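Local coordinates for cellulosome protein dockerin type I (Clostridium thermocellum, PDB 2WZ8), which probably binds carbohydrate as a family 35 carbohydrate-binding module of a cellulosomal protein, on a beta-sandwich that holds a calcium ion, at residues N125-Y130 and D142-A147; N18-A23 and Q36-I41; Y101-R106 and R112-D117. All coordinates share one frame; numbering follows the deposited sequence.

Contact 1. Residues N125-Y130 and D142-A147; sequences NTIRFY and DKIAIA. With CA (calcium ion), chain B.
Phe129 and Ile144 meet in the buried interior, with ring carbon CZ of Phe129 4.0 Å from the CG2 methyl of Ile144. The two side chains cross obliquely. A first torsion of -71° sets CG of Phe129 anti to the carbonyl carbon, and the ring leans back toward the start of its strand and across to Ile144. The other apolar contacts are made by isoleucine ends. CD1 of Ile127 lies 4.2 Å from CD1 of Ile144. The same methyl of Ile127 also reaches CD1 of Ile146 at 4.3 Å, so it touches two residues of the facing strand. Ile144 uses both its branches. CG1 stands between the backbone N and the carbonyl carbon (chi1 71°) and carries CD1 to Ile127, while CG2 serves Phe129.

No hydrogen bond joins the two segments. Their axes approach to 11.3 Å and run at 140° to each other, which is the face-to-face packing of two sheets in a beta-sandwich. Strand 123-130 belongs to one sheet and strand 140-147 to the other. This jelly-roll-like architecture is that of the related family 6 modules. Ile90 and Phe51 extend the apolar layer around the contact.

Of the two segments, only 142-147 binds the metal. Asp142 holds the calcium ion twice, through its backbone O at 2.5 Å and through OD1 at 2.2 Å. Glu12, Glu14, Ser33 and Gln36 complete the protein ligands. Asp142 and Lys143 both face Gln67 in a classic beta bulge at this end of the strand.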
loop_
_atom_site.group_PDB
_atom_site.type_symbol
_atom_site.label_atom_id
_atom_site.label_comp_id
_atom_site.label_asym_id
_atom_site.label_seq_id
_atom_site.Cartn_x
_atom_site.Cartn_y
_atom_site.Cartn_z
ATOM N N ASN A 125 5.133 11.541 -8.280
ATOM C CA ASN A 125 3.763 11.399 -7.773
ATOM C C ASN A 125 3.782 10.882 -6.339
ATOM O O ASN A 125 4.737 10.222 -5.925
ATOM C CB ASN A 125 2.998 10.369 -8.623
ATOM C CG ASN A 125 2.818 10.806 -10.068
ATOM O OD1 ASN A 125 1.804 11.394 -10.414
ATOM N ND2 ASN A 125 3.789 10.514 -10.902
ATOM N N THR A 126 2.700 11.136 -5.621
ATOM C CA THR A 126 2.504 10.511 -4.296
ATOM C C THR A 126 1.378 9.510 -4.389
ATOM O O THR A 126 0.398 9.675 -5.124
ATOM C CB THR A 126 2.220 11.548 -3.215
ATOM O OG1 THR A 126 0.944 12.156 -3.466
ATOM C CG2 THR A 126 3.322 12.580 -3.160
ATOM N N ILE A 127 1.516 8.452 -3.599
ATOM C CA ILE A 127 0.458 7.471 -3.438
ATOM C C ILE A 127 0.305 7.135 -1.963
ATOM O O ILE A 127 1.233 6.635 -1.363
ATOM C CB ILE A 127 0.693 6.164 -4.274
ATOM C CG1 ILE A 127 1.025 6.474 -5.753
ATOM C CG2 ILE A 127 -0.505 5.247 -4.137
ATOM C CD1 ILE A 127 1.406 5.252 -6.623
ATOM N N ARG A 128 -0.857 7.452 -1.404
ATOM C CA ARG A 128 -1.172 7.211 0.030
ATOM C C ARG A 128 -2.184 6.117 0.196
ATOM O O ARG A 128 -3.235 6.083 -0.436
ATOM C CB ARG A 128 -1.703 8.509 0.661
ATOM C CG ARG A 128 -1.908 8.382 2.170
ATOM C CD ARG A 128 -2.405 9.655 2.858
ATOM N NE ARG A 128 -1.438 10.738 2.789
ATOM C CZ ARG A 128 -1.481 11.833 3.524
ATOM N NH1 ARG A 128 -2.474 11.992 4.401
ATOM N NH2 ARG A 128 -0.554 12.748 3.389
ATOM N N PHE A 129 -1.868 5.260 1.154
ATOM C CA PHE A 129 -2.671 4.128 1.592
ATOM C C PHE A 129 -3.128 4.430 3.025
ATOM O O PHE A 129 -2.340 4.786 3.908
ATOM C CB PHE A 129 -1.798 2.862 1.617
ATOM C CG PHE A 129 -1.412 2.339 0.249
ATOM C CD1 PHE A 129 -2.012 1.194 -0.259
ATOM C CD2 PHE A 129 -0.411 2.916 -0.462
ATOM C CE1 PHE A 129 -1.617 0.682 -1.501
ATOM C CE2 PHE A 129 -0.054 2.458 -1.724
ATOM C CZ PHE A 129 -0.638 1.311 -2.219
ATOM N N TYR A 130 -4.434 4.344 3.228
ATOM C CA TYR A 130 -5.008 4.558 4.560
ATOM C C TYR A 130 -6.354 3.886 4.713
ATOM O O TYR A 130 -6.952 3.458 3.736
ATOM C CB TYR A 130 -5.164 6.074 4.813
ATOM C CG TYR A 130 -6.175 6.815 3.944
ATOM C CD1 TYR A 130 -7.452 7.041 4.415
ATOM C CD2 TYR A 130 -5.861 7.284 2.669
ATOM C CE1 TYR A 130 -8.362 7.720 3.659
ATOM C CE2 TYR A 130 -6.793 7.958 1.898
ATOM C CZ TYR A 130 -8.036 8.164 2.393
ATOM O OH TYR A 130 -8.980 8.872 1.643
ATOM N N ASP A 142 3.985 -4.567 1.745
ATOM C CA ASP A 142 5.406 -4.937 1.588
ATOM C C ASP A 142 6.156 -3.990 0.631
ATOM O O ASP A 142 7.228 -3.434 0.931
ATOM C CB ASP A 142 5.481 -6.393 1.129
ATOM C CG ASP A 142 6.888 -6.929 1.010
ATOM O OD1 ASP A 142 7.855 -6.237 1.417
ATOM O OD2 ASP A 142 7.006 -8.103 0.583
ATOM N N LYS A 143 5.580 -3.845 -0.545
ATOM C CA LYS A 143 6.126 -3.023 -1.633
ATOM C C LYS A 143 5.047 -2.811 -2.689
ATOM O O LYS A 143 4.017 -3.461 -2.672
ATOM C CB LYS A 143 7.365 -3.673 -2.275
ATOM C CG LYS A 143 7.124 -5.009 -2.871
ATOM C CD LYS A 143 8.295 -5.471 -3.732
ATOM C CE LYS A 143 8.159 -6.895 -4.198
ATOM N NZ LYS A 143 9.234 -7.336 -5.160
ATOM N N ILE A 144 5.319 -1.875 -3.586
ATOM C CA ILE A 144 4.552 -1.678 -4.813
ATOM C C ILE A 144 5.478 -1.648 -6.019
ATOM O O ILE A 144 6.675 -1.382 -5.907
ATOM C CB ILE A 144 3.675 -0.393 -4.750
ATOM C CG1 ILE A 144 4.510 0.881 -4.812
ATOM C CG2 ILE A 144 2.705 -0.387 -3.530
ATOM C CD1 ILE A 144 3.685 2.140 -4.890
ATOM N N ALA A 145 4.904 -1.964 -7.170
ATOM C CA ALA A 145 5.572 -1.823 -8.441
ATOM C C ALA A 145 4.677 -1.131 -9.418
ATOM O O ALA A 145 3.468 -1.343 -9.396
ATOM C CB ALA A 145 5.998 -3.196 -8.976
ATOM N N ILE A 146 5.266 -0.300 -10.254
ATOM C CA ILE A 146 4.500 0.428 -11.259
ATOM C C ILE A 146 4.887 -0.099 -12.619
ATOM O O ILE A 146 6.070 -0.127 -12.971
ATOM C CB ILE A 146 4.806 1.943 -11.204
ATOM C CG1 ILE A 146 4.469 2.506 -9.824
ATOM C CG2 ILE A 146 4.059 2.728 -12.303
ATOM C CD1 ILE A 146 2.991 2.521 -9.490
ATOM N N ALA A 147 3.888 -0.536 -13.366
ATOM C CA ALA A 147 4.070 -1.038 -14.731
ATOM C C ALA A 147 3.231 -0.233 -15.732
ATOM O O ALA A 147 2.060 0.086 -15.474
ATOM C CB ALA A 147 3.673 -2.484 -14.711
HETATM CA CA CA B . 9.292 -4.579 1.907
#

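Contact 2. Residues N18-A23 and Q36-I41; sequences NTLGGA and QYVGWI. With CA (calcium ion), chain B.
Leu20 and Val38 reach toward each other tip to tip. CD2 of Leu20 sits 3.8 Å from CG1 of Val38. CD2 of Leu20 is also 4.0 Å from CG2 of Val38, so one leucine methyl touches both branches of the valine. The valine torsion explains this. With chi1 at 173°, CG1 is anti to the backbone N and CG2 anti to the carbonyl carbon, and both methyls are presented to the leucine. Leu20 has its CG beside the backbone N (chi1 -84°), and the second torsion leaves CD2 extended, roughly anti to CA, so that it reaches Val38.

The second meeting point is more open. The backbone O of Ala23 lies 3.5 Å from CB of Trp40, a van der Waals contact with the base of the side chain. The bond from CA to CB of Trp40 points toward the 18-23 segment, but the indole leads away from it. The ring instead packs edge-to-face with Tyr137. Trp40 has a positive phi, where the chain turns after strand 36-39. There is no hydrogen bond between the segments.

At the far end of 36-41, the backbone O of Gln36 binds the calcium ion at 2.3 Å. The same metal is held by Glu12, Glu14, Ser33 and Asp142.

Strand 19-20 is an outermost strand of the five-stranded sheet and pairs with strand 49-56. Strand 36-39 pairs with strand 25-28 in a separate two-stranded sheet. Leu49 of strand 49-56 touches both Leu20 and Val38.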
loop_
_atom_site.group_PDB
_atom_site.type_symbol
_atom_site.label_atom_id
_atom_site.label_comp_id
_atom_site.label_asym_id
_atom_site.label_seq_id
_atom_site.Cartn_x
_atom_site.Cartn_y
_atom_site.Cartn_z
ATOM N N ASN A 18 9.692 7.423 2.263
ATOM C CA ASN A 18 8.243 7.434 2.444
ATOM C C ASN A 18 7.856 8.131 3.732
ATOM O O ASN A 18 8.675 8.268 4.637
ATOM C CB ASN A 18 7.673 5.999 2.397
ATOM C CG ASN A 18 7.859 5.338 1.053
ATOM O OD1 ASN A 18 8.023 6.013 0.017
ATOM N ND2 ASN A 18 7.731 4.006 1.030
ATOM N N THR A 19 6.601 8.559 3.817
ATOM C CA THR A 19 6.040 9.154 5.025
ATOM C C THR A 19 5.076 8.193 5.687
ATOM O O THR A 19 4.166 7.676 5.044
ATOM C CB THR A 19 5.278 10.466 4.738
ATOM O OG1 THR A 19 6.101 11.343 3.976
ATOM C CG2 THR A 19 4.873 11.149 6.018
ATOM N N LEU A 20 5.281 7.952 6.976
ATOM C CA LEU A 20 4.391 7.140 7.773
ATOM C C LEU A 20 3.760 8.078 8.779
ATOM O O LEU A 20 4.451 8.783 9.517
ATOM C CB LEU A 20 5.156 6.002 8.445
ATOM C CG LEU A 20 5.385 4.735 7.583
ATOM C CD1 LEU A 20 6.284 5.001 6.400
ATOM C CD2 LEU A 20 5.976 3.587 8.431
ATOM N N GLY A 21 2.452 8.112 8.768
ATOM C CA GLY A 21 1.679 8.905 9.738
ATOM C C GLY A 21 1.193 8.097 10.909
ATOM O O GLY A 21 0.875 6.897 10.795
ATOM N N GLY A 22 1.123 8.747 12.068
ATOM C CA GLY A 22 0.434 8.140 13.168
ATOM C C GLY A 22 1.097 6.858 13.607
ATOM O O GLY A 22 2.313 6.808 13.827
ATOM N N ALA A 23 0.241 5.864 13.771
ATOM C CA ALA A 23 0.582 4.542 14.246
ATOM C C ALA A 23 1.186 3.622 13.173
ATOM O O ALA A 23 1.648 2.504 13.483
ATOM C CB ALA A 23 -0.643 3.851 14.880
ATOM N N GLN A 36 11.405 -6.199 5.333
ATOM C CA GLN A 36 10.506 -5.332 6.113
ATOM C C GLN A 36 9.202 -5.096 5.362
ATOM O O GLN A 36 9.120 -5.250 4.123
ATOM C CB GLN A 36 11.140 -3.947 6.377
ATOM C CG GLN A 36 12.390 -3.913 7.239
ATOM C CD GLN A 36 12.841 -2.453 7.409
ATOM O OE1 GLN A 36 12.276 -1.732 8.195
ATOM N NE2 GLN A 36 13.819 -2.034 6.653
ATOM N N TYR A 37 8.230 -4.612 6.124
ATOM C CA TYR A 37 6.896 -4.194 5.627
ATOM C C TYR A 37 6.408 -3.058 6.488
ATOM O O TYR A 37 7.060 -2.680 7.483
ATOM C CB TYR A 37 5.897 -5.343 5.599
ATOM C CG TYR A 37 5.526 -5.784 6.981
ATOM C CD1 TYR A 37 4.400 -5.277 7.615
ATOM C CD2 TYR A 37 6.325 -6.684 7.676
ATOM C CE1 TYR A 37 4.094 -5.612 8.901
ATOM C CE2 TYR A 37 5.999 -7.044 8.995
ATOM C CZ TYR A 37 4.886 -6.520 9.576
ATOM O OH TYR A 37 4.543 -6.855 10.872
ATOM N N VAL A 38 5.282 -2.465 6.092
ATOM C CA VAL A 38 4.622 -1.438 6.913
ATOM C C VAL A 38 3.288 -1.972 7.384
ATOM O O VAL A 38 2.498 -2.456 6.614
ATOM C CB VAL A 38 4.505 -0.086 6.170
ATOM C CG1 VAL A 38 3.678 0.894 6.986
ATOM C CG2 VAL A 38 5.860 0.473 5.941
ATOM N N GLY A 39 3.080 -1.905 8.700
ATOM C CA GLY A 39 1.866 -2.376 9.360
ATOM C C GLY A 39 1.139 -1.240 10.042
ATOM O O GLY A 39 1.609 -0.108 10.100
ATOM N N TRP A 40 0.027 -1.622 10.631
ATOM C CA TRP A 40 -0.864 -0.758 11.426
ATOM C C TRP A 40 -1.312 0.460 10.631
ATOM O O TRP A 40 -1.405 1.579 11.130
ATOM C CB TRP A 40 -0.237 -0.408 12.771
ATOM C CG TRP A 40 -0.044 -1.663 13.526
ATOM C CD1 TRP A 40 1.104 -2.419 13.602
ATOM C CD2 TRP A 40 -1.054 -2.435 14.192
ATOM N NE1 TRP A 40 0.865 -3.581 14.298
ATOM C CE2 TRP A 40 -0.443 -3.617 14.672
ATOM C CE3 TRP A 40 -2.410 -2.247 14.415
ATOM C CZ2 TRP A 40 -1.146 -4.598 15.358
ATOM C CZ3 TRP A 40 -3.110 -3.213 15.116
ATOM C CH2 TRP A 40 -2.465 -4.372 15.586
ATOM N N ILE A 41 -1.610 0.179 9.368
ATOM C CA ILE A 41 -2.237 1.168 8.474
ATOM C C ILE A 41 -3.740 1.043 8.639
ATOM O O ILE A 41 -4.345 0.075 8.239
ATOM C CB ILE A 41 -1.865 0.937 6.991
ATOM C CG1 ILE A 41 -0.360 0.893 6.777
ATOM C CG2 ILE A 41 -2.505 1.995 6.109
ATOM C CD1 ILE A 41 0.019 0.251 5.434
HETATM CA CA CA B . 9.292 -4.579 1.907
#

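Contact 3. Residues Y101-R106 and R112-D117. With MG (magnesium ion), chain C.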
loop_
_atom_site.group_PDB
_atom_site.type_symbol
_atom_site.label_atom_id
_atom_site.label_comp_id
_atom_site.label_asym_id
_atom_site.label_seq_id
_atom_site.Cartn_x
_atom_site.Cartn_y
_atom_site.Cartn_z
ATOM N N TYR A 101 -10.652 -3.686 -2.029
ATOM C CA TYR A 101 -10.775 -4.801 -1.098
ATOM C C TYR A 101 -9.729 -5.831 -1.429
ATOM O O TYR A 101 -9.686 -6.378 -2.529
ATOM C CB TYR A 101 -12.173 -5.432 -1.133
ATOM C CG TYR A 101 -13.231 -4.593 -0.478
ATOM C CD1 TYR A 101 -13.498 -4.740 0.884
ATOM C CD2 TYR A 101 -13.966 -3.677 -1.197
ATOM C CE1 TYR A 101 -14.457 -4.006 1.509
ATOM C CE2 TYR A 101 -14.975 -2.902 -0.551
ATOM C CZ TYR A 101 -15.187 -3.099 0.804
ATOM O OH TYR A 101 -16.163 -2.388 1.496
ATOM N N PHE A 102 -8.836 -6.012 -0.473
ATOM C CA PHE A 102 -7.701 -6.938 -0.581
ATOM C C PHE A 102 -8.052 -8.290 0.004
ATOM O O PHE A 102 -8.488 -8.403 1.167
ATOM C CB PHE A 102 -6.499 -6.369 0.171
ATOM C CG PHE A 102 -5.813 -5.254 -0.544
ATOM C CD1 PHE A 102 -4.752 -5.516 -1.376
ATOM C CD2 PHE A 102 -6.212 -3.933 -0.369
ATOM C CE1 PHE A 102 -4.108 -4.484 -2.068
ATOM C CE2 PHE A 102 -5.533 -2.909 -1.008
ATOM C CZ PHE A 102 -4.488 -3.191 -1.858
ATOM N N PHE A 103 -7.844 -9.316 -0.815
ATOM C CA PHE A 103 -8.109 -10.707 -0.448
ATOM C C PHE A 103 -7.231 -11.165 0.723
ATOM O O PHE A 103 -6.302 -10.504 1.173
ATOM C CB PHE A 103 -8.002 -11.663 -1.659
ATOM C CG PHE A 103 -6.630 -11.717 -2.316
ATOM C CD1 PHE A 103 -5.584 -12.419 -1.728
ATOM C CD2 PHE A 103 -6.388 -11.096 -3.539
ATOM C CE1 PHE A 103 -4.366 -12.492 -2.359
ATOM C CE2 PHE A 103 -5.139 -11.164 -4.129
ATOM C CZ PHE A 103 -4.142 -11.856 -3.553
ATOM N N ASN A 104 -7.610 -12.303 1.268
ATOM C CA ASN A 104 -6.930 -12.850 2.411
ATOM C C ASN A 104 -5.779 -13.756 1.962
ATOM O O ASN A 104 -5.958 -14.683 1.160
ATOM C CB ASN A 104 -7.944 -13.597 3.285
ATOM C CG ASN A 104 -7.524 -13.711 4.727
ATOM O OD1 ASN A 104 -6.721 -14.572 5.066
ATOM N ND2 ASN A 104 -8.079 -12.857 5.598
ATOM N N THR A 105 -4.596 -13.508 2.511
ATOM C CA THR A 105 -3.409 -14.320 2.239
ATOM C C THR A 105 -3.213 -15.469 3.251
ATOM O O THR A 105 -2.282 -16.267 3.125
ATOM C CB THR A 105 -2.132 -13.478 2.222
ATOM O OG1 THR A 105 -1.875 -12.990 3.546
ATOM C CG2 THR A 105 -2.232 -12.347 1.230
ATOM N N ARG A 106 -4.065 -15.474 4.267
ATOM C CA ARG A 106 -4.183 -16.558 5.274
ATOM C C ARG A 106 -3.011 -16.698 6.262
ATOM O O ARG A 106 -3.019 -17.549 7.149
ATOM C CB ARG A 106 -4.443 -17.914 4.607
ATOM C CG ARG A 106 -5.761 -18.029 3.903
ATOM C CD ARG A 106 -5.977 -19.442 3.267
ATOM N NE ARG A 106 -7.335 -19.550 2.772
ATOM C CZ ARG A 106 -8.376 -19.906 3.509
ATOM N NH1 ARG A 106 -8.212 -20.169 4.795
ATOM N NH2 ARG A 106 -9.590 -19.954 2.964
ATOM N N ARG A 112 1.217 -11.799 -1.061
ATOM C CA ARG A 112 0.709 -12.000 -2.417
ATOM C C ARG A 112 0.537 -10.642 -3.075
ATOM O O ARG A 112 0.815 -9.602 -2.473
ATOM C CB ARG A 112 -0.639 -12.763 -2.427
ATOM C CG ARG A 112 -0.557 -14.223 -1.953
ATOM C CD ARG A 112 -0.246 -15.243 -3.095
ATOM N NE ARG A 112 1.173 -15.314 -3.356
ATOM C CZ ARG A 112 2.038 -15.939 -2.556
ATOM N NH1 ARG A 112 1.598 -16.565 -1.455
ATOM N NH2 ARG A 112 3.327 -15.950 -2.870
ATOM N N THR A 113 0.107 -10.649 -4.329
ATOM C CA THR A 113 -0.057 -9.390 -5.090
ATOM C C THR A 113 -1.467 -9.229 -5.627
ATOM O O THR A 113 -2.209 -10.188 -5.921
ATOM C CB THR A 113 0.928 -9.266 -6.248
ATOM O OG1 THR A 113 0.713 -10.325 -7.176
ATOM C CG2 THR A 113 2.376 -9.317 -5.737
ATOM N N ASP A 114 -1.813 -7.965 -5.791
ATOM C CA ASP A 114 -3.028 -7.562 -6.530
ATOM C C ASP A 114 -2.744 -6.263 -7.253
ATOM O O ASP A 114 -1.810 -5.543 -6.919
ATOM C CB ASP A 114 -4.230 -7.425 -5.604
ATOM C CG ASP A 114 -5.545 -7.591 -6.330
ATOM O OD1 ASP A 114 -5.591 -7.917 -7.561
ATOM O OD2 ASP A 114 -6.578 -7.365 -5.663
ATOM N N ILE A 115 -3.525 -6.021 -8.288
ATOM C CA ILE A 115 -3.307 -4.882 -9.181
ATOM C C ILE A 115 -4.416 -3.873 -9.043
ATOM O O ILE A 115 -5.615 -4.193 -9.013
ATOM C CB ILE A 115 -3.201 -5.340 -10.649
ATOM C CG1 ILE A 115 -2.086 -6.382 -10.802
ATOM C CG2 ILE A 115 -3.015 -4.130 -11.618
ATOM C CD1 ILE A 115 -2.064 -7.142 -12.160
ATOM N N ILE A 116 -3.977 -2.636 -8.994
ATOM C CA ILE A 116 -4.853 -1.476 -8.919
ATOM C C ILE A 116 -4.412 -0.462 -9.964
ATOM O O ILE A 116 -3.259 -0.082 -10.008
ATOM C CB ILE A 116 -4.815 -0.780 -7.532
ATOM C CG1 ILE A 116 -5.177 -1.745 -6.394
ATOM C CG2 ILE A 116 -5.723 0.426 -7.517
ATOM C CD1 ILE A 116 -4.911 -1.192 -5.037
ATOM N N ASP A 117 -5.344 -0.005 -10.781
ATOM C CA ASP A 117 -5.003 0.992 -11.791
ATOM C C ASP A 117 -4.946 2.371 -11.134
ATOM O O ASP A 117 -5.780 2.728 -10.303
ATOM C CB ASP A 117 -6.028 1.002 -12.936
ATOM C CG ASP A 117 -5.876 -0.171 -13.898
ATOM O OD1 ASP A 117 -4.884 -0.913 -13.892
ATOM O OD2 ASP A 117 -6.803 -0.350 -14.735
HETATM MG MG MG C . -7.108 -8.244 -9.003
HETATM O O HOH W 1 -8.224 -8.345 -3.669
HETATM O O HOH W 2 -8.703 -7.951 -7.258
HETATM O O HOH W 3 -7.323 -6.181 -9.285
HETATM O O HOH W 4 -5.399 -8.143 -10.301
HETATM O O HOH W 5 -6.665 -10.306 -8.508
HETATM O O HOH W 6 -8.470 -8.570 -10.400
#
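Segments 101-106 and 112-117 run nearly antiparallel, with their touching parts 169° apart in direction. They are not directly hydrogen-bonded to each other. Their CA atoms are 7.6 Å apart at Phe102 and Asp114 and 6.6 Å apart at Thr105 and Arg112. A water bridges the wider gap. It donates to Tyr101 O and to Asp114 OD2, and it accepts from Phe103 N. Past Phe103 the chain bends into an Asx turn, in which Asn104 OD1 accepts from Arg106 N.

Phe103 fills much of the space between the segments. Its CG stands between the backbone N and the carbonyl carbon (chi1 62°), which brings the ring over to the 112-117 segment. Arg112 CB and Thr113 O both lie at the ring edge, with Phe103 CZ 3.5 Å from Thr113 O. Beside this, Thr105 CG2 is 4.0 Å from Arg112 CB. Thr105 OG1 is hydrogen-bonded to Thr110 O, and also to Asn70 N and Gly107 O. Farther along, Phe102 and Ile116 cross at about a right angle, with Phe102 CZ 3.8 Å from Ile116 CD1.

Asp114 splits its carboxylate between two tasks. OD1 binds the magnesium ion at 2.1 Å, and five waters complete six-fold coordination. OD2 takes hydrogen bonds from the bridging water, from one of the magnesium waters and from His100 NE2. These partners fix the rotation of the carboxylate. Another magnesium water donates to Ile115 O.

Strand 98-102 is an outermost strand of the five-stranded sheet, and strand 112-120 is one of the four-stranded sheet. The contact therefore joins the two sheets along one margin. Phe68 of strand 60-69 packs edge-to-face with both Phe102 and Phe103.

Overall arrangement
Contacts 1 and 2 meet at the calcium ion, which Asp142 and Gln36 both bind; Asp142 OD1 and Gln36 O are 3.1 Å apart. Their centres are about 12 Å apart, and they also touch where Ile41 CG2 lies 3.6 Å from Phe129 O. Contact 3 stands apart. Its centre is about 13 Å from that of contact 1 and about 18 Å from that of contact 2, on the opposite side of the chain's centre. Contacts 1 and 3 both bridge the two main sheets, one in the interior and one at a margin. The magnesium ion belongs to contact 3, about 13 Å from the Phe129 side chain. No sugar is bound here.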